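Local structure of putative beta-glucosidase (Bifidobacterium adolescentis, 5WAB) at residues W27-V32 against Y40-G45; H237-S242 against S254-Q259; D504-I509 against Y528-T533. The protein is a glycoside hydrolase family 3 beta-glucosidase that probably also removes the terminal alpha-L-arabinopyranosyl group of ginsenoside Rb2. All blocks are in the same frame, centred on the assembly; numbering follows the deposited sequence.

Interaction 1 (W27-V32 against Y40-G45); sequences WHLQGV and YMITDG
Ile42 N donates to Trp27 O at 2.7 Å, while Leu29 N donates to Tyr40 O at 2.9 Å. The two bonds flank His28 and Met41, a non-hydrogen-bonded pair in a single antiparallel bridge. Strand 41-44 is one of the two end strands of the parallel sheet in the TIM-barrel-type N-terminal domain, and this short pairing lays a loop along it, a worked example of irregular chain borrowing strand geometry for a few residues. The Trp27 carbonyl oxygen also receives a CA-H...O contact from Met41. A matching contact runs from His28 CA to Tyr40 O at 3.3 Å.

Side chains extend the pairing. Met41 CG, anti to the backbone N (chi1 178°), lies over one face of the His28 imidazole, toward the rim; the bend at chi3 then brings CE to 3.6 Å from His28 NE2. His28 ND1 is hydrogen-bonded to Asp25 OD1, which helps hold the imidazole's rotation; the same oxygen accepts from Trp27 N. With an alanine here, Met41 would probably lose the surface its thioether lies against, and Asp25 OD1 the imidazole as a partner.

Leu29 and Ile42 cross at about a right angle; Leu29 also touches Leu249, and Ile42 touches Val104 of strand 102-106. Between the two, Leu29 CG rests 3.6 Å from Ile42 CD1.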
loop_
_atom_site.group_PDB
_atom_site.type_symbol
_atom_site.label_atom_id
_atom_site.label_comp_id
_atom_site.label_asym_id
_atom_site.label_seq_id
_atom_site.Cartn_x
_atom_site.Cartn_y
_atom_site.Cartn_z
ATOM N N TRP A 27 6.229 -16.292 -18.459
ATOM C CA TRP A 27 5.468 -16.592 -17.253
ATOM C C TRP A 27 5.997 -17.794 -16.485
ATOM O O TRP A 27 5.305 -18.280 -15.579
ATOM C CB TRP A 27 3.994 -16.799 -17.592
ATOM C CG TRP A 27 3.402 -15.576 -18.189
ATOM C CD1 TRP A 27 3.149 -14.398 -17.554
ATOM C CD2 TRP A 27 3.013 -15.393 -19.552
ATOM N NE1 TRP A 27 2.615 -13.490 -18.438
ATOM C CE2 TRP A 27 2.520 -14.079 -19.672
ATOM C CE3 TRP A 27 3.027 -16.214 -20.682
ATOM C CZ2 TRP A 27 2.045 -13.569 -20.878
ATOM C CZ3 TRP A 27 2.555 -15.708 -21.877
ATOM C CH2 TRP A 27 2.071 -14.397 -21.967
ATOM N N HIS A 28 7.186 -18.289 -16.817
ATOM C CA HIS A 28 7.765 -19.436 -16.144
ATOM C C HIS A 28 9.236 -19.178 -15.868
ATOM O O HIS A 28 9.932 -18.541 -16.662
ATOM C CB HIS A 28 7.621 -20.720 -16.968
ATOM C CG HIS A 28 6.204 -21.142 -17.182
ATOM N ND1 HIS A 28 5.377 -20.547 -18.110
ATOM C CD2 HIS A 28 5.456 -22.086 -16.563
ATOM C CE1 HIS A 28 4.189 -21.121 -18.068
ATOM N NE2 HIS A 28 4.210 -22.059 -17.138
ATOM N N LEU A 29 9.702 -19.695 -14.737
ATOM C CA LEU A 29 11.124 -19.743 -14.465
ATOM C C LEU A 29 11.804 -20.661 -15.484
ATOM O O LEU A 29 11.152 -21.408 -16.219
ATOM C CB LEU A 29 11.366 -20.238 -13.040
ATOM C CG LEU A 29 10.647 -19.501 -11.906
ATOM C CD1 LEU A 29 10.875 -20.219 -10.579
ATOM C CD2 LEU A 29 11.093 -18.054 -11.810
ATOM N N GLN A 30 13.132 -20.587 -15.545
ATOM C CA GLN A 30 13.860 -21.453 -16.464
ATOM C C GLN A 30 13.810 -22.881 -15.945
ATOM O O GLN A 30 14.249 -23.160 -14.825
ATOM C CB GLN A 30 15.308 -21.001 -16.622
ATOM C CG GLN A 30 16.141 -21.935 -17.497
ATOM C CD GLN A 30 15.569 -22.121 -18.905
ATOM O OE1 GLN A 30 15.346 -21.150 -19.637
ATOM N NE2 GLN A 30 15.341 -23.376 -19.291
ATOM N N GLY A 31 13.265 -23.779 -16.746
ATOM C CA GLY A 31 13.239 -25.170 -16.359
ATOM C C GLY A 31 14.446 -25.941 -16.848
ATOM O O GLY A 31 14.707 -26.002 -18.053
ATOM N N VAL A 32 15.211 -26.495 -15.910
ATOM C CA VAL A 32 16.239 -27.477 -16.226
ATOM C C VAL A 32 15.695 -28.800 -15.700
ATOM O O VAL A 32 16.185 -29.336 -14.698
ATOM C CB VAL A 32 17.595 -27.115 -15.591
ATOM C CG1 VAL A 32 18.716 -27.955 -16.198
ATOM C CG2 VAL A 32 17.884 -25.630 -15.739
ATOM N N TYR A 40 8.715 -23.460 -12.770
ATOM C CA TYR A 40 7.416 -23.142 -12.199
ATOM C C TYR A 40 6.867 -21.840 -12.776
ATOM O O TYR A 40 7.610 -20.952 -13.199
ATOM C CB TYR A 40 7.521 -23.020 -10.680
ATOM C CG TYR A 40 7.868 -24.303 -9.950
ATOM C CD1 TYR A 40 7.275 -25.509 -10.299
ATOM C CD2 TYR A 40 8.785 -24.302 -8.900
ATOM C CE1 TYR A 40 7.581 -26.674 -9.628
ATOM C CE2 TYR A 40 9.097 -25.462 -8.223
ATOM C CZ TYR A 40 8.492 -26.648 -8.593
ATOM O OH TYR A 40 8.798 -27.816 -7.933
ATOM N N MET A 41 5.539 -21.720 -12.753
ATOM C CA MET A 41 4.864 -20.552 -13.301
ATOM C C MET A 41 4.911 -19.385 -12.323
ATOM O O MET A 41 4.752 -19.556 -11.111
ATOM C CB MET A 41 3.404 -20.870 -13.640
ATOM C CG MET A 41 2.621 -19.667 -14.171
ATOM S SD MET A 41 0.865 -19.961 -14.497
ATOM C CE MET A 41 0.941 -21.097 -15.882
ATOM N N ILE A 42 5.142 -18.198 -12.869
ATOM C CA ILE A 42 5.125 -16.935 -12.144
ATOM C C ILE A 42 4.025 -16.087 -12.770
ATOM O O ILE A 42 3.949 -15.991 -14.001
ATOM C CB ILE A 42 6.502 -16.239 -12.223
ATOM C CG1 ILE A 42 7.316 -16.510 -10.964
ATOM C CG2 ILE A 42 6.384 -14.758 -12.466
ATOM C CD1 ILE A 42 7.583 -17.966 -10.726
ATOM N N THR A 43 3.159 -15.500 -11.938
ATOM C CA THR A 43 2.065 -14.692 -12.474
ATOM C C THR A 43 1.626 -13.637 -11.463
ATOM O O THR A 43 1.913 -13.725 -10.267
ATOM C CB THR A 43 0.858 -15.546 -12.889
ATOM O OG1 THR A 43 -0.138 -14.704 -13.478
ATOM C CG2 THR A 43 0.250 -16.246 -11.689
ATOM N N ASP A 44 0.900 -12.647 -11.974
ATOM C CA ASP A 44 0.496 -11.476 -11.205
ATOM C C ASP A 44 -0.504 -11.810 -10.108
ATOM O O ASP A 44 -1.143 -12.866 -10.091
ATOM C CB ASP A 44 -0.118 -10.417 -12.116
ATOM C CG ASP A 44 0.910 -9.492 -12.688
ATOM O OD1 ASP A 44 1.815 -9.093 -11.929
ATOM O OD2 ASP A 44 0.834 -9.184 -13.895
ATOM N N GLY A 45 -0.640 -10.861 -9.187
ATOM C CA GLY A 45 -1.688 -10.908 -8.207
ATOM C C GLY A 45 -1.393 -10.224 -6.891
ATOM O O GLY A 45 -1.267 -10.878 -5.855
#

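Interaction 2 (H237-S242 against S254-Q259); sequences HDRVAS and SYTDDQ
Arg239, which spans the contact to Thr256 and Asp257, follows an N-cap: Asp238 accepts at OD1 a weak bond from Ala241 N and closes the first turn of helix 239-245. The Arg239 chain leaves with CG beside its own backbone N and folds at chi2 and chi3 (-60° and -51°), which curls the guanidinium toward residues 254-257. NH1 and NH2 then both seize Asp257 OD1 end-on, NH1 at 3.0 Å on the anti lone pair and NH2 at 3.3 Å. The carboxylate stands almost perpendicular to the guanidinium, 84° between planes, although OD1 itself lies in the guanidinium plane.

NH1 gives a further bond, of 3.0 Å, to Thr256 OG1, which in turn donates to Ser254 OG at 2.7 Å. Here two neighbouring helices of the GH3 N-terminal domain, 239-245 and 257-265, are tied at their amino-terminal ends by one arginine, a case of a charge network joining helices across a connecting loop. The network runs on: Asp257 OD1 is also bonded to Ser22 OG, and Ser254 OG to Glu250.

The Arg239 backbone takes part too, its N donating to a water that in turn donates to Gln259 OE1 at 2.8 Å. That same amide oxygen lies 3.5 Å from Arg239 CB. Next along, Val240 turns CG2 to Gln259 O at 3.9 Å and packs against Ala263 and Ile269.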
loop_
_atom_site.group_PDB
_atom_site.type_symbol
_atom_site.label_atom_id
_atom_site.label_comp_id
_atom_site.label_asym_id
_atom_site.label_seq_id
_atom_site.Cartn_x
_atom_site.Cartn_y
_atom_site.Cartn_z
ATOM N N HIS A 237 17.950 -4.116 -19.290
ATOM C CA HIS A 237 18.456 -3.556 -20.539
ATOM C C HIS A 237 19.845 -4.055 -20.905
ATOM O O HIS A 237 20.176 -4.111 -22.093
ATOM C CB HIS A 237 18.483 -2.027 -20.450
ATOM C CG HIS A 237 17.129 -1.413 -20.277
ATOM N ND1 HIS A 237 15.964 -2.096 -20.551
ATOM C CD2 HIS A 237 16.754 -0.196 -19.816
ATOM C CE1 HIS A 237 14.930 -1.318 -20.288
ATOM N NE2 HIS A 237 15.382 -0.161 -19.838
ATOM N N ASP A 238 20.659 -4.399 -19.911
ATOM C CA ASP A 238 22.014 -4.908 -20.108
ATOM C C ASP A 238 22.138 -6.201 -19.315
ATOM O O ASP A 238 22.222 -6.163 -18.083
ATOM C CB ASP A 238 23.056 -3.883 -19.650
ATOM C CG ASP A 238 24.437 -4.156 -20.204
ATOM O OD1 ASP A 238 24.780 -5.335 -20.437
ATOM O OD2 ASP A 238 25.189 -3.181 -20.400
ATOM N N ARG A 239 22.159 -7.338 -20.016
ATOM C CA ARG A 239 22.176 -8.631 -19.337
ATOM C C ARG A 239 23.354 -8.735 -18.379
ATOM O O ARG A 239 23.194 -9.138 -17.222
ATOM C CB ARG A 239 22.216 -9.765 -20.357
ATOM C CG ARG A 239 20.917 -9.999 -21.111
ATOM C CD ARG A 239 19.763 -10.349 -20.181
ATOM N NE ARG A 239 20.076 -11.435 -19.253
ATOM C CZ ARG A 239 19.973 -12.730 -19.539
ATOM N NH1 ARG A 239 19.582 -13.121 -20.744
ATOM N NH2 ARG A 239 20.272 -13.642 -18.618
ATOM N N VAL A 240 24.553 -8.386 -18.846
ATOM C CA VAL A 240 25.739 -8.523 -18.008
ATOM C C VAL A 240 25.698 -7.530 -16.855
ATOM O O VAL A 240 25.968 -7.888 -15.700
ATOM C CB VAL A 240 27.015 -8.352 -18.855
ATOM C CG1 VAL A 240 28.255 -8.498 -17.991
ATOM C CG2 VAL A 240 27.029 -9.355 -19.978
ATOM N N ALA A 241 25.333 -6.277 -17.139
ATOM C CA ALA A 241 25.307 -5.262 -16.090
ATOM C C ALA A 241 24.282 -5.597 -15.015
ATOM O O ALA A 241 24.555 -5.438 -13.819
ATOM C CB ALA A 241 25.023 -3.889 -16.694
ATOM N N SER A 242 23.103 -6.078 -15.419
ATOM C CA SER A 242 22.074 -6.427 -14.442
ATOM C C SER A 242 22.525 -7.571 -13.546
ATOM O O SER A 242 22.332 -7.524 -12.327
ATOM C CB SER A 242 20.767 -6.786 -15.151
ATOM O OG SER A 242 20.230 -5.665 -15.832
ATOM N N SER A 254 14.572 -12.450 -23.142
ATOM C CA SER A 254 14.898 -11.926 -24.459
ATOM C C SER A 254 15.722 -12.908 -25.279
ATOM O O SER A 254 16.161 -12.565 -26.384
ATOM C CB SER A 254 15.635 -10.594 -24.319
ATOM O OG SER A 254 16.784 -10.741 -23.506
ATOM N N TYR A 255 15.924 -14.121 -24.763
ATOM C CA TYR A 255 16.734 -15.153 -25.413
ATOM C C TYR A 255 18.151 -14.641 -25.671
ATOM O O TYR A 255 18.683 -14.717 -26.780
ATOM C CB TYR A 255 16.057 -15.658 -26.690
ATOM C CG TYR A 255 14.749 -16.357 -26.380
ATOM C CD1 TYR A 255 13.563 -15.642 -26.265
ATOM C CD2 TYR A 255 14.709 -17.724 -26.157
ATOM C CE1 TYR A 255 12.371 -16.278 -25.960
ATOM C CE2 TYR A 255 13.525 -18.367 -25.846
ATOM C CZ TYR A 255 12.360 -17.640 -25.750
ATOM O OH TYR A 255 11.179 -18.279 -25.443
ATOM N N THR A 256 18.777 -14.138 -24.600
ATOM C CA THR A 256 20.119 -13.573 -24.641
ATOM C C THR A 256 20.988 -14.160 -23.537
ATOM O O THR A 256 21.927 -13.507 -23.067
ATOM C CB THR A 256 20.091 -12.046 -24.519
ATOM O OG1 THR A 256 19.297 -11.662 -23.388
ATOM C CG2 THR A 256 19.535 -11.394 -25.789
ATOM N N ASP A 257 20.697 -15.394 -23.111
ATOM C CA ASP A 257 21.538 -16.035 -22.106
ATOM C C ASP A 257 22.948 -16.265 -22.621
ATOM O O ASP A 257 23.872 -16.404 -21.815
ATOM C CB ASP A 257 20.942 -17.365 -21.655
ATOM C CG ASP A 257 19.602 -17.207 -20.999
ATOM O OD1 ASP A 257 19.286 -16.084 -20.549
ATOM O OD2 ASP A 257 18.864 -18.211 -20.931
ATOM N N ASP A 258 23.128 -16.311 -23.945
ATOM C CA ASP A 258 24.464 -16.491 -24.499
ATOM C C ASP A 258 25.391 -15.364 -24.062
ATOM O O ASP A 258 26.607 -15.565 -23.953
ATOM C CB ASP A 258 24.386 -16.592 -26.028
ATOM C CG ASP A 258 23.814 -15.331 -26.683
ATOM O OD1 ASP A 258 22.820 -14.782 -26.161
ATOM O OD2 ASP A 258 24.336 -14.901 -27.737
ATOM N N GLN A 259 24.831 -14.181 -23.784
ATOM C CA GLN A 259 25.634 -13.071 -23.284
ATOM C C GLN A 259 26.174 -13.343 -21.884
ATOM O O GLN A 259 27.289 -12.915 -21.559
ATOM C CB GLN A 259 24.812 -11.779 -23.302
ATOM C CG GLN A 259 24.300 -11.405 -24.680
ATOM C CD GLN A 259 23.408 -10.174 -24.673
ATOM O OE1 GLN A 259 23.327 -9.449 -23.679
ATOM N NE2 GLN A 259 22.736 -9.928 -25.794
HETATM O O HOH W 1 21.771 -7.163 -22.998
#

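Interaction 3 (D504-I509 against Y528-T533); sequences DDPSMI and YRYYDT
Tyr530 and Tyr531, the two residues of the short helix 528-531 that meet Pro506 and its neighbours, are preceded by a pair of residues serving other parts of the protein. Tyr528 stacks on Phe542 and bonds Asp128 through OH, while Arg529 forms salt bridges with Asp128 and Glu601; these tie the helix to Asp128, just before helix 129-144, and to strand 601-610 of the fibronectin type III-like domain.

Tyr530 then presents its ring to the proline. With CG anti to the backbone N (chi1 170°), the side chain runs out against Pro506, and the two lie alongside one another, pointing oppositely. Pro506 CB sits over one face of the phenol ring, 4.0 Å from its centroid and 14° off the normal, a CH-pi contact. The neighbouring CG of the pyrrolidine ring approaches Tyr530 CG to 3.6 Å, while Pro506 CD lies near Tyr530 CD2, so the proline is spread over the root of the ring.

Tyr531 turns the other way, CG beside its backbone N (chi1 -67°), and carries its ring to residues 504 and 505. Its CE1 lies 3.9 Å from Asp504 CB, and its OH comes 3.5 Å from Asp505 CA.

The loop offering these surfaces shapes itself. Asp505 OD1 accepts from Ser507 N at 2.9 Å, an Asx turn, and from Ser507 OG at 2.7 Å, within a type I turn that ends at Met508. Ser507 OG is also bonded to Asn115.

In this part of the GH3 C-terminal domain the two segments share no hydrogen bond or salt bridge: their meeting rests on shape, the face of Tyr530 against the proline C-H groups, with Tyr531 packed against Asp504 and Asp505.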
loop_
_atom_site.group_PDB
_atom_site.type_symbol
_atom_site.label_atom_id
_atom_site.label_comp_id
_atom_site.label_asym_id
_atom_site.label_seq_id
_atom_site.Cartn_x
_atom_site.Cartn_y
_atom_site.Cartn_z
ATOM N N ASP A 504 -1.931 21.869 -3.462
ATOM C CA ASP A 504 -1.365 21.961 -2.123
ATOM C C ASP A 504 -0.249 20.952 -1.902
ATOM O O ASP A 504 0.586 21.156 -1.015
ATOM C CB ASP A 504 -2.459 21.768 -1.071
ATOM C CG ASP A 504 -3.552 22.819 -1.163
ATOM O OD1 ASP A 504 -3.274 23.937 -1.648
ATOM O OD2 ASP A 504 -4.694 22.519 -0.756
ATOM N N ASP A 505 -0.226 19.876 -2.687
ATOM C CA ASP A 505 0.776 18.826 -2.526
ATOM C C ASP A 505 2.163 19.366 -2.850
ATOM O O ASP A 505 2.364 19.935 -3.931
ATOM C CB ASP A 505 0.457 17.640 -3.437
ATOM C CG ASP A 505 1.223 16.382 -3.059
ATOM O OD1 ASP A 505 2.467 16.438 -2.956
ATOM O OD2 ASP A 505 0.570 15.327 -2.882
ATOM N N PRO A 506 3.145 19.193 -1.961
ATOM C CA PRO A 506 4.474 19.769 -2.208
ATOM C C PRO A 506 5.214 19.116 -3.362
ATOM O O PRO A 506 6.259 19.639 -3.775
ATOM C CB PRO A 506 5.206 19.534 -0.882
ATOM C CG PRO A 506 4.543 18.336 -0.312
ATOM C CD PRO A 506 3.094 18.447 -0.693
ATOM N N SER A 507 4.707 18.003 -3.895
ATOM C CA SER A 507 5.302 17.330 -5.041
ATOM C C SER A 507 4.764 17.830 -6.377
ATOM O O SER A 507 5.374 17.553 -7.419
ATOM C CB SER A 507 5.045 15.827 -4.960
ATOM O OG SER A 507 3.665 15.556 -5.167
ATOM N N MET A 508 3.642 18.554 -6.377
ATOM C CA MET A 508 3.008 18.921 -7.639
ATOM C C MET A 508 3.918 19.802 -8.483
ATOM O O MET A 508 3.853 19.773 -9.717
ATOM C CB MET A 508 1.685 19.629 -7.355
ATOM C CG MET A 508 0.788 19.748 -8.550
ATOM S SD MET A 508 0.513 18.145 -9.315
ATOM C CE MET A 508 -0.652 18.615 -10.595
ATOM N N ILE A 509 4.773 20.585 -7.832
ATOM C CA ILE A 509 5.749 21.403 -8.539
ATOM C C ILE A 509 6.703 20.521 -9.343
ATOM O O ILE A 509 7.109 20.876 -10.455
ATOM C CB ILE A 509 6.466 22.317 -7.526
ATOM C CG1 ILE A 509 7.304 23.388 -8.210
ATOM C CG2 ILE A 509 7.298 21.515 -6.531
ATOM C CD1 ILE A 509 7.854 24.382 -7.219
ATOM N N TYR A 528 1.082 13.959 4.486
ATOM C CA TYR A 528 0.807 14.630 5.753
ATOM C C TYR A 528 2.078 15.105 6.441
ATOM O O TYR A 528 2.014 16.022 7.267
ATOM C CB TYR A 528 0.031 13.708 6.698
ATOM C CG TYR A 528 0.888 12.651 7.343
ATOM C CD1 TYR A 528 1.209 11.484 6.664
ATOM C CD2 TYR A 528 1.378 12.817 8.633
ATOM C CE1 TYR A 528 1.998 10.511 7.249
ATOM C CE2 TYR A 528 2.171 11.846 9.228
ATOM C CZ TYR A 528 2.479 10.698 8.527
ATOM O OH TYR A 528 3.263 9.726 9.104
ATOM N N ARG A 529 3.229 14.520 6.106
ATOM C CA ARG A 529 4.484 15.016 6.654
ATOM C C ARG A 529 4.685 16.487 6.321
ATOM O O ARG A 529 5.252 17.234 7.125
ATOM C CB ARG A 529 5.648 14.186 6.119
ATOM C CG ARG A 529 5.779 12.836 6.766
ATOM C CD ARG A 529 6.794 11.961 6.037
ATOM N NE ARG A 529 7.227 10.843 6.866
ATOM C CZ ARG A 529 6.523 9.731 7.049
ATOM N NH1 ARG A 529 5.344 9.578 6.464
ATOM N NH2 ARG A 529 6.999 8.770 7.825
ATOM N N TYR A 530 4.220 16.922 5.151
ATOM C CA TYR A 530 4.278 18.336 4.805
ATOM C C TYR A 530 3.099 19.099 5.405
ATOM O O TYR A 530 3.272 20.189 5.963
ATOM C CB TYR A 530 4.297 18.508 3.284
ATOM C CG TYR A 530 4.112 19.940 2.851
ATOM C CD1 TYR A 530 5.177 20.828 2.863
ATOM C CD2 TYR A 530 2.866 20.418 2.463
ATOM C CE1 TYR A 530 5.016 22.145 2.479
ATOM C CE2 TYR A 530 2.694 21.739 2.085
ATOM C CZ TYR A 530 3.771 22.593 2.095
ATOM O OH TYR A 530 3.608 23.903 1.715
ATOM N N TYR A 531 1.887 18.545 5.278
ATOM C CA TYR A 531 0.690 19.261 5.710
ATOM C C TYR A 531 0.731 19.558 7.202
ATOM O O TYR A 531 0.430 20.679 7.629
ATOM C CB TYR A 531 -0.557 18.442 5.371
ATOM C CG TYR A 531 -0.842 18.293 3.891
ATOM C CD1 TYR A 531 -0.958 19.404 3.056
ATOM C CD2 TYR A 531 -0.966 17.032 3.321
ATOM C CE1 TYR A 531 -1.214 19.253 1.698
ATOM C CE2 TYR A 531 -1.214 16.873 1.976
ATOM C CZ TYR A 531 -1.338 17.979 1.170
ATOM O OH TYR A 531 -1.584 17.787 -0.169
ATOM N N ASP A 532 1.120 18.574 8.012
ATOM C CA ASP A 532 1.104 18.749 9.458
ATOM C C ASP A 532 2.253 19.616 9.954
ATOM O O ASP A 532 2.199 20.109 11.083
ATOM C CB ASP A 532 1.130 17.382 10.146
ATOM C CG ASP A 532 -0.066 16.510 9.760
ATOM O OD1 ASP A 532 -0.984 17.002 9.062
ATOM O OD2 ASP A 532 -0.082 15.325 10.149
ATOM N N THR A 533 3.287 19.809 9.146
ATOM C CA THR A 533 4.425 20.623 9.550
ATOM C C THR A 533 4.232 22.100 9.242
ATOM O O THR A 533 4.691 22.952 10.014
ATOM C CB THR A 533 5.691 20.114 8.861
ATOM O OG1 THR A 533 5.820 18.710 9.110
ATOM C CG2 THR A 533 6.924 20.846 9.377
#

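Overall arrangement
Interactions 1 and 2 both belong to the N-terminal half of the chain, their centres about 18 Å apart, and lie on the same side of its centre; interaction 3 sits about 41 Å from each, centre to centre, in the C-terminal domain. Interaction 2 is a surface contact and relies on charge, hydroxyls and a water. Interactions 1 and 3 are partly buried. Of these, interaction 1 joins a loop to an outer strand by backbone bonds, whereas interaction 3 sets a loop against a short helix by aromatic and aliphatic packing, without a hydrogen bond between the segments. No secondary-structure element is shared among the three, and each recruits different chemistry to hold nearby segments of one chain together.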